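Sensor protein (Bacillus halodurans, PDB 3O5Y) probably acts as a two-component sensor histidine kinase that transfers phosphate from ATP to a protein histidine, this chain being its GAF domain. Local coordinates at residues 29-34 against 106-111. Numbering follows the deposited sequence.
Sequences LLLANE and NKRVGV
L31 and R108 lean across each other where strands 25-32 and 108-116 meet, with one methyl, CD2 of L31, resting 3.7 Å from CB of R108. The leucine gets there because its CG stands anti to the backbone N (chi1 -174°), which carries the branched end over toward the neighbouring strand. R108 offers only the aliphatic root of its chain to this apolar contact; both side chains touch W63 of helix 61-68, and the guanidinium NH1 forms a salt bridge with D67. A long, bent arginine suits the place, greasy near the backbone and charged at its far end. On the same face of the sheet L29 and V111 are paired more loosely, CD1 of the leucine lying 4.3 Å from CG1 of the valine; L29 packs on Y62 and V111 on L66 of helix 61-68. Their backbones form an antiparallel hydrogen-bonded pair: L29 N donates to V111 O at 2.8 Å, and V111 N returns a bond of 2.9 Å to L29 O. L30 turns to the other face, where its CD2 methyl reaches to within 3.2 Å of V109 O. V109 O accepts a hydrogen bond from L31 N at 2.9 Å, nearly straight (168°) but with the donor above the carbonyl plane. Lacking a side chain, G110 opposite L30 brings its CA to 3.0 Å from L29 O, with an extended backbone that only glycine readily adopts. V109 and G110 both face I102 on strand 96-103, a classic beta bulge in the central antiparallel sheet of the GAF fold.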
loop_
_atom_site.group_PDB
_atom_site.type_symbol
_atom_site.label_atom_id
_atom_site.label_comp_id
_atom_site.label_asym_id
_atom_site.label_seq_id
_atom_site.Cartn_x
_atom_site.Cartn_y
_atom_site.Cartn_z
ATOM N N LEU A 29 -0.969 4.133 -3.401
ATOM C CA LEU A 29 -1.898 4.293 -4.498
ATOM C C LEU A 29 -2.981 5.270 -4.129
ATOM O O LEU A 29 -3.417 5.321 -2.982
ATOM C CB LEU A 29 -2.478 2.952 -4.923
ATOM C CG LEU A 29 -1.421 1.956 -5.409
ATOM C CD1 LEU A 29 -0.927 1.080 -4.267
ATOM C CD2 LEU A 29 -1.965 1.097 -6.541
ATOM N N LEU A 30 -3.399 6.059 -5.106
ATOM C CA LEU A 30 -4.287 7.172 -4.853
ATOM C C LEU A 30 -5.607 6.907 -5.546
ATOM O O LEU A 30 -5.651 6.543 -6.712
ATOM C CB LEU A 30 -3.685 8.477 -5.389
ATOM C CG LEU A 30 -3.935 9.831 -4.698
ATOM C CD1 LEU A 30 -3.973 11.002 -5.720
ATOM C CD2 LEU A 30 -5.184 9.898 -3.774
ATOM N N LEU A 31 -6.689 7.080 -4.811
ATOM C CA LEU A 31 -7.997 6.997 -5.387
ATOM C C LEU A 31 -8.471 8.418 -5.705
ATOM O O LEU A 31 -8.623 9.243 -4.805
ATOM C CB LEU A 31 -8.945 6.296 -4.416
ATOM C CG LEU A 31 -10.332 6.008 -4.970
ATOM C CD1 LEU A 31 -10.244 4.991 -6.093
ATOM C CD2 LEU A 31 -11.239 5.503 -3.874
ATOM N N ALA A 32 -8.638 8.704 -6.992
ATOM C CA ALA A 32 -9.383 9.878 -7.460
ATOM C C ALA A 32 -10.379 9.438 -8.538
ATOM O O ALA A 32 -10.057 8.581 -9.370
ATOM C CB ALA A 32 -8.442 10.947 -8.004
ATOM N N ASN A 33 -11.585 10.009 -8.496
ATOM C CA ASN A 33 -12.648 9.725 -9.476
ATOM C C ASN A 33 -13.013 8.239 -9.601
ATOM O O ASN A 33 -13.246 7.736 -10.712
ATOM C CB ASN A 33 -12.286 10.306 -10.854
ATOM C CG ASN A 33 -12.252 11.830 -10.861
ATOM O OD1 ASN A 33 -13.277 12.496 -10.646
ATOM N ND2 ASN A 33 -11.070 12.390 -11.122
ATOM N N GLU A 34 -13.060 7.551 -8.456
ATOM C CA GLU A 34 -13.365 6.110 -8.394
ATOM C C GLU A 34 -12.370 5.269 -9.205
ATOM O O GLU A 34 -12.688 4.157 -9.641
ATOM C CB GLU A 34 -14.813 5.838 -8.844
ATOM N N ASN A 106 -14.557 10.950 5.734
ATOM C CA ASN A 106 -15.447 11.250 4.605
ATOM C C ASN A 106 -15.395 10.238 3.481
ATOM O O ASN A 106 -16.441 9.861 2.952
ATOM C CB ASN A 106 -15.118 12.606 3.989
ATOM C CG ASN A 106 -15.423 13.752 4.905
ATOM O OD1 ASN A 106 -16.507 13.827 5.507
ATOM N ND2 ASN A 106 -14.463 14.670 5.023
ATOM N N LYS A 107 -14.185 9.831 3.087
ATOM C CA LYS A 107 -14.004 9.023 1.869
ATOM C C LYS A 107 -12.799 8.081 1.915
ATOM O O LYS A 107 -11.929 8.187 2.791
ATOM C CB LYS A 107 -13.864 9.943 0.650
ATOM C CG LYS A 107 -12.573 10.780 0.696
ATOM C CD LYS A 107 -12.412 11.663 -0.538
ATOM C CE LYS A 107 -11.156 12.515 -0.419
ATOM N NZ LYS A 107 -10.618 12.814 -1.775
ATOM N N ARG A 108 -12.768 7.156 0.960
ATOM C CA ARG A 108 -11.580 6.363 0.690
ATOM C C ARG A 108 -10.616 7.259 -0.033
ATOM O O ARG A 108 -11.010 8.036 -0.899
ATOM C CB ARG A 108 -11.907 5.194 -0.214
ATOM C CG ARG A 108 -12.968 4.294 0.308
ATOM C CD ARG A 108 -13.898 3.982 -0.816
ATOM N NE ARG A 108 -14.175 2.560 -0.872
ATOM C CZ ARG A 108 -14.617 1.936 -1.956
ATOM N NH1 ARG A 108 -14.834 0.621 -1.914
ATOM N NH2 ARG A 108 -14.834 2.627 -3.082
ATOM N N VAL A 109 -9.348 7.123 0.317
ATOM C CA VAL A 109 -8.305 8.020 -0.138
ATOM C C VAL A 109 -7.294 7.269 -0.997
ATOM O O VAL A 109 -6.784 7.803 -1.980
ATOM C CB VAL A 109 -7.624 8.684 1.091
ATOM C CG1 VAL A 109 -6.232 9.201 0.767
ATOM C CG2 VAL A 109 -8.481 9.794 1.613
ATOM N N GLY A 110 -7.001 6.024 -0.636
ATOM C CA GLY A 110 -5.984 5.278 -1.373
ATOM C C GLY A 110 -5.631 3.975 -0.712
ATOM O O GLY A 110 -6.404 3.443 0.088
ATOM N N VAL A 111 -4.465 3.445 -1.060
ATOM C CA VAL A 111 -4.002 2.176 -0.526
ATOM C C VAL A 111 -2.520 2.278 -0.222
ATOM O O VAL A 111 -1.767 2.916 -0.973
ATOM C CB VAL A 111 -4.300 0.996 -1.504
ATOM C CG1 VAL A 111 -3.536 -0.289 -1.115
ATOM C CG2 VAL A 111 -5.791 0.715 -1.554
#